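Local coordinates for protein beta-1,3-1,4-glucanase (Caldicellulosiruptor sp. F32, PDB 5H4R) that probably hydrolyses mixed-linkage beta-1,3-1,4-glucans as a family 5 lichenase, and binds cellotetraose in its substrate cleft, at residues A[64-67]-A[71-74]; A[200-205]-A[251-256]; A[212-217]-A[240-245]. The protein carries 1 engineered substitution. All coordinates share one frame; numbering follows the deposited sequence.

Contact 1: A[64-67]-A[71-74]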
loop_
_atom_site.group_PDB
_atom_site.type_symbol
_atom_site.label_atom_id
_atom_site.label_comp_id
_atom_site.label_asym_id
_atom_site.label_seq_id
_atom_site.Cartn_x
_atom_site.Cartn_y
_atom_site.Cartn_z
ATOM N N PRO A 64 8.436 24.000 3.326
ATOM C CA PRO A 64 7.855 24.213 1.999
ATOM C C PRO A 64 8.064 25.644 1.548
ATOM O O PRO A 64 7.970 26.585 2.342
ATOM C CB PRO A 64 6.370 23.897 2.214
ATOM C CG PRO A 64 6.144 24.181 3.641
ATOM C CD PRO A 64 7.398 23.752 4.338
ATOM N N SER A 65 8.333 25.806 0.261
ATOM C CA SER A 65 8.517 27.148 -0.277
ATOM C C SER A 65 7.197 27.870 -0.469
ATOM O O SER A 65 7.191 29.088 -0.676
ATOM C CB SER A 65 9.280 27.083 -1.606
ATOM O OG SER A 65 8.584 26.301 -2.560
ATOM N N PHE A 66 6.088 27.162 -0.349
ATOM C CA PHE A 66 4.772 27.694 -0.642
ATOM C C PHE A 66 3.998 27.907 0.647
ATOM O O PHE A 66 4.356 27.385 1.708
ATOM C CB PHE A 66 4.017 26.748 -1.574
ATOM C CG PHE A 66 4.039 25.310 -1.135
ATOM C CD1 PHE A 66 3.137 24.853 -0.195
ATOM C CD2 PHE A 66 4.950 24.412 -1.674
ATOM C CE1 PHE A 66 3.130 23.517 0.215
ATOM C CE2 PHE A 66 4.946 23.072 -1.279
ATOM C CZ PHE A 66 4.031 22.628 -0.323
ATOM N N ASP A 67 2.933 28.708 0.542
ATOM C CA ASP A 67 2.110 29.047 1.697
ATOM C C ASP A 67 0.907 28.130 1.851
ATOM O O ASP A 67 0.508 27.828 2.978
ATOM C CB ASP A 67 1.618 30.492 1.588
ATOM C CG ASP A 67 2.748 31.488 1.594
ATOM O OD1 ASP A 67 3.642 31.363 2.459
ATOM O OD2 ASP A 67 2.744 32.392 0.731
ATOM N N LEU A 71 -0.757 22.537 -1.642
ATOM C CA LEU A 71 0.249 22.292 -2.666
ATOM C C LEU A 71 1.144 21.096 -2.351
ATOM O O LEU A 71 1.888 20.660 -3.232
ATOM C CB LEU A 71 1.073 23.573 -2.876
ATOM C CG LEU A 71 0.253 24.729 -3.461
ATOM C CD1 LEU A 71 1.028 26.038 -3.459
ATOM C CD2 LEU A 71 -0.210 24.416 -4.858
ATOM N N TYR A 72 1.071 20.521 -1.145
ATOM C CA TYR A 72 1.723 19.234 -0.931
ATOM C C TYR A 72 1.185 18.190 -1.903
ATOM O O TYR A 72 1.928 17.310 -2.331
ATOM C CB TYR A 72 1.544 18.756 0.512
ATOM C CG TYR A 72 2.615 19.274 1.460
ATOM C CD1 TYR A 72 3.846 18.627 1.586
ATOM C CD2 TYR A 72 2.408 20.420 2.208
ATOM C CE1 TYR A 72 4.824 19.109 2.460
ATOM C CE2 TYR A 72 3.368 20.902 3.061
ATOM C CZ TYR A 72 4.578 20.263 3.181
ATOM O OH TYR A 72 5.505 20.795 4.070
ATOM N N GLU A 73 -0.094 18.286 -2.280
ATOM C CA GLU A 73 -0.673 17.306 -3.194
ATOM C C GLU A 73 0.111 17.202 -4.495
ATOM O O GLU A 73 0.149 16.130 -5.112
ATOM C CB GLU A 73 -2.128 17.675 -3.512
ATOM C CG GLU A 73 -2.829 16.616 -4.390
ATOM C CD GLU A 73 -4.222 17.016 -4.883
ATOM O OE1 GLU A 73 -4.809 17.999 -4.381
ATOM O OE2 GLU A 73 -4.711 16.342 -5.824
ATOM N N THR A 74 0.681 18.312 -4.968
ATOM C CA THR A 74 1.318 18.347 -6.277
ATOM C C THR A 74 2.815 18.593 -6.221
ATOM O O THR A 74 3.466 18.634 -7.270
ATOM C CB THR A 74 0.647 19.415 -7.147
ATOM O OG1 THR A 74 0.686 20.695 -6.493
ATOM C CG2 THR A 74 -0.793 19.029 -7.376
#
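F66 drives the edge of its ring into the face of Y72, a T-shaped pair whose centroids stand 5.2 Å apart with the planes at 80°. The touching atom is CZ of F66, which sits off-centre above the tyrosine ring, 3.7 Å from CD2 of Y72. The phenyl ring is itself clamped. L71 CB stands over the middle of one face in a CH-pi contact, 3.7 Å from the F66 centroid and 14° off the ring normal, while P64 CB lies nearer the rim of the opposite face. F66 CG falls between the backbone N and the carbonyl carbon (chi1 49°), the rotamer that turns the ring inward to this slot. L71 runs past F66 in the opposite direction, with CD1 3.6 Å from F66 CB.

In the TIM barrel of this family the arrangement is a fold-back within the first beta-alpha loop: the chain has left strand 50-53, and after 64-67 it turns to begin the short helix 72-75. The loop lies on the substrate side of the barrel, with the Y72 side chain about 10 Å from a bound glucose unit.

Further along the tyrosine, P64 lies obliquely against the phenol end, its CG 3.5 Å from Y72 OH. That hydroxyl is tied by a hydrogen bond to the backbone O of F61, which anchors the phenol end. Around it stand the ring of F61 and, edge-to-face, that of H106. E73, next in the helix, turns from the aromatic group to a salt bridge with R121.

Contact 2: A[200-205]-A[251-256]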
loop_
_atom_site.group_PDB
_atom_site.type_symbol
_atom_site.label_atom_id
_atom_site.label_comp_id
_atom_site.label_asym_id
_atom_site.label_seq_id
_atom_site.Cartn_x
_atom_site.Cartn_y
_atom_site.Cartn_z
ATOM N N LEU A 200 15.344 -6.888 10.326
ATOM C CA LEU A 200 15.386 -7.168 11.751
ATOM C C LEU A 200 16.282 -8.352 12.080
ATOM O O LEU A 200 16.347 -9.336 11.341
ATOM C CB LEU A 200 13.990 -7.468 12.288
ATOM C CG LEU A 200 12.972 -6.362 12.136
ATOM C CD1 LEU A 200 11.646 -6.818 12.720
ATOM C CD2 LEU A 200 13.439 -5.079 12.810
ATOM N N ASP A 201 16.963 -8.230 13.206
ATOM C CA ASP A 201 17.571 -9.342 13.916
ATOM C C ASP A 201 16.687 -9.614 15.129
ATOM O O ASP A 201 16.697 -8.843 16.092
ATOM C CB ASP A 201 18.996 -8.971 14.324
ATOM C CG ASP A 201 19.692 -10.043 15.128
ATOM O OD1 ASP A 201 19.069 -11.062 15.473
ATOM O OD2 ASP A 201 20.886 -9.850 15.444
ATOM N N MET A 202 15.906 -10.686 15.081
ATOM C CA MET A 202 14.936 -10.917 16.138
ATOM C C MET A 202 15.571 -11.458 17.413
ATOM O O MET A 202 14.844 -11.698 18.384
ATOM C CB MET A 202 13.832 -11.861 15.647
ATOM C CG MET A 202 12.847 -11.185 14.673
ATOM S SD MET A 202 12.059 -9.715 15.372
ATOM C CE MET A 202 10.960 -10.450 16.600
ATOM N N ASN A 203 16.889 -11.645 17.435
ATOM C CA ASN A 203 17.619 -11.865 18.680
ATOM C C ASN A 203 17.996 -10.561 19.374
ATOM O O ASN A 203 18.434 -10.595 20.530
ATOM C CB ASN A 203 18.900 -12.672 18.421
ATOM C CG ASN A 203 18.626 -14.084 17.955
ATOM O OD1 ASN A 203 17.657 -14.720 18.370
ATOM N ND2 ASN A 203 19.486 -14.582 17.081
ATOM N N ASN A 204 17.853 -9.441 18.711
ATOM C CA ASN A 204 18.242 -8.149 19.263
ATOM C C ASN A 204 17.049 -7.497 19.967
ATOM O O ASN A 204 15.965 -7.393 19.372
ATOM C CB ASN A 204 18.766 -7.241 18.161
ATOM C CG ASN A 204 19.299 -5.927 18.690
ATOM O OD1 ASN A 204 18.616 -5.215 19.421
ATOM N ND2 ASN A 204 20.524 -5.599 18.325
ATOM N N PRO A 205 17.197 -7.037 21.213
ATOM C CA PRO A 205 16.039 -6.455 21.922
ATOM C C PRO A 205 15.460 -5.204 21.273
ATOM O O PRO A 205 14.271 -4.923 21.454
ATOM C CB PRO A 205 16.606 -6.149 23.321
ATOM C CG PRO A 205 18.082 -6.155 23.160
ATOM C CD PRO A 205 18.389 -7.126 22.077
ATOM N N ILE A 251 6.792 -13.787 10.862
ATOM C CA ILE A 251 7.359 -14.141 12.155
ATOM C C ILE A 251 6.252 -14.455 13.155
ATOM O O ILE A 251 5.147 -13.886 13.107
ATOM C CB ILE A 251 8.271 -13.028 12.706
ATOM C CG1 ILE A 251 7.527 -11.702 12.789
ATOM C CG2 ILE A 251 9.564 -12.915 11.862
ATOM C CD1 ILE A 251 8.340 -10.561 13.459
ATOM N N ASP A 252 6.577 -15.343 14.104
ATOM C CA ASP A 252 5.622 -15.738 15.140
ATOM C C ASP A 252 5.209 -14.550 15.996
ATOM O O ASP A 252 4.103 -14.528 16.549
ATOM C CB ASP A 252 6.229 -16.820 16.035
ATOM C CG ASP A 252 6.445 -18.127 15.316
ATOM O OD1 ASP A 252 5.852 -18.338 14.233
ATOM O OD2 ASP A 252 7.194 -18.958 15.868
ATOM N N GLU A 253 6.089 -13.557 16.127
ATOM C CA GLU A 253 5.845 -12.444 17.025
ATOM C C GLU A 253 4.804 -11.460 16.500
ATOM O O GLU A 253 4.334 -10.632 17.284
ATOM C CB GLU A 253 7.156 -11.703 17.304
ATOM C CG GLU A 253 8.110 -12.487 18.200
ATOM C CD GLU A 253 9.037 -13.422 17.440
ATOM O OE1 GLU A 253 8.855 -13.629 16.222
ATOM O OE2 GLU A 253 9.955 -13.967 18.084
ATOM N N PHE A 254 4.445 -11.526 15.220
ATOM C CA PHE A 254 3.414 -10.651 14.684
ATOM C C PHE A 254 2.058 -11.098 15.213
ATOM O O PHE A 254 1.761 -12.295 15.264
ATOM C CB PHE A 254 3.418 -10.675 13.156
ATOM C CG PHE A 254 2.294 -9.891 12.557
ATOM C CD1 PHE A 254 2.350 -8.519 12.518
ATOM C CD2 PHE A 254 1.170 -10.528 12.059
ATOM C CE1 PHE A 254 1.303 -7.775 11.978
ATOM C CE2 PHE A 254 0.116 -9.785 11.551
ATOM C CZ PHE A 254 0.177 -8.425 11.515
ATOM N N LYS A 255 1.229 -10.132 15.624
ATOM C CA LYS A 255 -0.090 -10.439 16.167
ATOM C C LYS A 255 -1.163 -9.728 15.368
ATOM O O LYS A 255 -1.118 -8.498 15.206
ATOM C CB LYS A 255 -0.191 -10.033 17.636
ATOM C CG LYS A 255 0.742 -10.762 18.559
ATOM C CD LYS A 255 0.579 -10.236 19.978
ATOM C CE LYS A 255 1.493 -10.966 20.945
ATOM N NZ LYS A 255 1.467 -10.337 22.294
ATOM N N ILE A 256 -2.131 -10.488 14.870
ATOM C CA ILE A 256 -3.324 -9.847 14.305
ATOM C C ILE A 256 -4.112 -9.219 15.446
ATOM O O ILE A 256 -4.393 -9.913 16.444
ATOM C CB ILE A 256 -4.181 -10.859 13.553
ATOM C CG1 ILE A 256 -3.421 -11.486 12.387
ATOM C CG2 ILE A 256 -5.469 -10.170 13.026
ATOM C CD1 ILE A 256 -4.163 -12.638 11.745
#
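M202 sets its terminal methyl against both I251 and E253, and this one group, M202 CE, does all the touching from its side. The two segments are loops of the TIM barrel: 200-205 ends the connection from strand 181-184 to helix 205-226, and the loop segment 251-256 follows the short helix 247-250 on the way to strand 267-272. Their meeting is thus loop against loop near the surface, laid over one flank of helix 205-226.

I251 comes first, where the chain leaves helical geometry. With CG1 between its backbone N and carbonyl carbon (chi1 56°), the side chain stretches out until CD1 reaches M202 CE at 4.1 Å, a light apolar touch. A type I turn from I251 to F254 follows, closed by F254 N to I251 O at 3.2 Å, and this turn presents E253 to the same methyl. The glutamate bends at chi2 (88°), folding its carboxylate back so that the flat face of the group lies against M202 CE, 3.6 Å from CD of E253 and nearly straight above it. Its OE2 forms a salt bridge with R208. The same guanidinium donates to the backbone O of M202, so one arginine of helix 205-226 links both loops. V211, from that helix too, touches both M202 and E253. Beyond the turn, F254 and I256 lean on strand 267-272.

Across the contact, M202 is the second residue of a type I turn from D201 to N204, braced by an Asx turn in which N203 N reaches D201 OD1 at 3.0 Å, coming from above the carboxylate plane, 42° out of it.

Contact 3: A[212-217]-A[240-245]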
loop_
_atom_site.group_PDB
_atom_site.type_symbol
_atom_site.label_atom_id
_atom_site.label_comp_id
_atom_site.label_asym_id
_atom_site.label_seq_id
_atom_site.Cartn_x
_atom_site.Cartn_y
_atom_site.Cartn_z
ATOM N N GLU A 212 6.941 -5.385 18.903
ATOM C CA GLU A 212 5.915 -5.291 19.936
ATOM C C GLU A 212 5.185 -3.958 19.857
ATOM O O GLU A 212 3.963 -3.894 20.033
ATOM C CB GLU A 212 6.547 -5.473 21.316
ATOM C CG GLU A 212 7.107 -6.878 21.543
ATOM C CD GLU A 212 6.053 -7.974 21.429
ATOM O OE1 GLU A 212 5.123 -7.983 22.268
ATOM O OE2 GLU A 212 6.147 -8.820 20.495
ATOM N N ALA A 213 5.922 -2.879 19.616
ATOM C CA ALA A 213 5.288 -1.578 19.515
ATOM C C ALA A 213 4.314 -1.541 18.351
ATOM O O ALA A 213 3.242 -0.944 18.462
ATOM C CB ALA A 213 6.353 -0.494 19.357
ATOM N N ILE A 214 4.675 -2.169 17.227
ATOM C CA ILE A 214 3.796 -2.193 16.056
ATOM C C ILE A 214 2.535 -2.984 16.367
ATOM O O ILE A 214 1.433 -2.597 15.954
ATOM C CB ILE A 214 4.541 -2.752 14.825
ATOM C CG1 ILE A 214 5.552 -1.728 14.305
ATOM C CG2 ILE A 214 3.554 -3.073 13.669
ATOM C CD1 ILE A 214 6.514 -2.276 13.306
ATOM N N ASN A 215 2.672 -4.097 17.090
ATOM C CA ASN A 215 1.493 -4.854 17.521
ATOM C C ASN A 215 0.567 -3.973 18.355
ATOM O O ASN A 215 -0.651 -3.954 18.143
ATOM C CB ASN A 215 1.907 -6.090 18.314
ATOM C CG ASN A 215 2.480 -7.201 17.444
ATOM O OD1 ASN A 215 2.224 -7.259 16.242
ATOM N ND2 ASN A 215 3.243 -8.112 18.067
ATOM N N LYS A 216 1.137 -3.221 19.301
ATOM C CA LYS A 216 0.342 -2.350 20.158
ATOM C C LYS A 216 -0.352 -1.273 19.342
ATOM O O LYS A 216 -1.541 -0.977 19.544
ATOM C CB LYS A 216 1.237 -1.704 21.218
ATOM C CG LYS A 216 0.588 -0.575 22.019
ATOM C CD LYS A 216 -0.583 -1.074 22.908
ATOM C CE LYS A 216 -1.047 0.021 23.865
ATOM N NZ LYS A 216 -2.253 -0.380 24.636
ATOM N N LEU A 217 0.389 -0.643 18.435
ATOM C CA LEU A 217 -0.173 0.459 17.660
ATOM C C LEU A 217 -1.220 -0.026 16.665
ATOM O O LEU A 217 -2.175 0.704 16.379
ATOM C CB LEU A 217 0.953 1.200 16.958
ATOM C CG LEU A 217 1.904 1.916 17.929
ATOM C CD1 LEU A 217 3.222 2.336 17.262
ATOM C CD2 LEU A 217 1.217 3.134 18.547
ATOM N N PRO A 240 -0.140 -3.687 8.706
ATOM C CA PRO A 240 1.156 -4.255 8.318
ATOM C C PRO A 240 1.933 -4.758 9.519
ATOM O O PRO A 240 1.624 -4.388 10.659
ATOM C CB PRO A 240 1.871 -3.039 7.702
ATOM C CG PRO A 240 1.438 -1.957 8.586
ATOM C CD PRO A 240 -0.004 -2.243 8.956
ATOM N N GLY A 241 3.000 -5.509 9.236
ATOM C CA GLY A 241 4.094 -5.697 10.160
ATOM C C GLY A 241 5.244 -4.740 9.870
ATOM O O GLY A 241 5.127 -3.784 9.106
ATOM N N TYR A 242 6.373 -5.008 10.513
ATOM C CA TYR A 242 7.531 -4.137 10.394
ATOM C C TYR A 242 7.890 -3.887 8.931
ATOM O O TYR A 242 8.069 -4.821 8.149
ATOM C CB TYR A 242 8.712 -4.752 11.148
ATOM C CG TYR A 242 9.866 -3.800 11.336
ATOM C CD1 TYR A 242 10.843 -3.645 10.344
ATOM C CD2 TYR A 242 9.971 -3.032 12.491
ATOM C CE1 TYR A 242 11.884 -2.739 10.523
ATOM C CE2 TYR A 242 10.999 -2.135 12.682
ATOM C CZ TYR A 242 11.963 -2.002 11.705
ATOM O OH TYR A 242 12.966 -1.109 11.907
ATOM N N ALA A 243 7.984 -2.604 8.577
ATOM C CA ALA A 243 8.365 -2.132 7.246
ATOM C C ALA A 243 7.409 -2.613 6.158
ATOM O O ALA A 243 7.723 -2.501 4.968
ATOM C CB ALA A 243 9.807 -2.538 6.908
ATOM N N ALA A 244 6.237 -3.111 6.544
ATOM C CA ALA A 244 5.282 -3.752 5.633
ATOM C C ALA A 244 5.908 -4.925 4.892
ATOM O O ALA A 244 5.400 -5.351 3.856
ATOM C CB ALA A 244 4.685 -2.762 4.622
ATOM N N ALA A 245 6.973 -5.499 5.427
ATOM C CA ALA A 245 7.607 -6.620 4.762
ATOM C C ALA A 245 6.804 -7.900 4.974
ATOM O O ALA A 245 6.260 -8.120 6.059
ATOM C CB ALA A 245 9.017 -6.826 5.288
#
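I214 reaches from its helix to P240 and Y242 through both of its branches, and its side chain supplies the whole of the helix's share in the contact. CB points across to the loop and divides the work. CG2, set anti to the backbone N, goes to the start of the second segment: it lies 3.8 Å from P240 O and 4.4 Å from G241 CA, so this methyl lies beside the backbone where the strand ends. P240 O is a buried carbonyl, and it accepts a hydrogen bond from N218 ND2.

The other branch runs through CG1, beside the backbone N (chi1 -73°), and extends at chi2 (168°) to its tip. CD1 there meets Y242 twice, at 3.6 Å from CA and again at 3.6 Å from CD2 of Y242, filling the angle between the tyrosine's backbone and its ring. The two side chains cross at about a right angle.

This is packing of the barrel's outer helix layer onto the C-terminal end of a strand: helix 205-226 belongs to the beta-alpha-beta crossover from strand 181-184 to strand 237-240, and I214 presses on the chain just as that second strand ends.

The Y242 ring is held at its far end, where OH has hydrogen-bonding partners in F196 O and L191 N. After it, A243 and A244 both take left-handed backbone angles, bending the chain sharply; A244 N bonds back to G241 O at 2.9 Å, and A245 N to Y242 O at 3.0 Å.

Overall arrangement
Contact 3 is the buried member of the set, contact 2 lies at the surface, and contact 1 is partly buried in the first beta-alpha loop, about 30 Å from contact 3 between centres. Contacts 2 and 3 are neighbours, nested along the chain: contact 3 uses helix 205-226 itself, and the loops of contact 2 lie against it. N215, on the helical segment of contact 3, joins them by probable hydrogen bonds from ND2 to E253 O and from K255 N to OD1, while L200 packs on the Y242 ring. Chemistry follows place: aromatic stacking in contact 1, a methionine methyl beside a carboxylate in contact 2, and isoleucine packing against backbone and a tyrosine ring in contact 3.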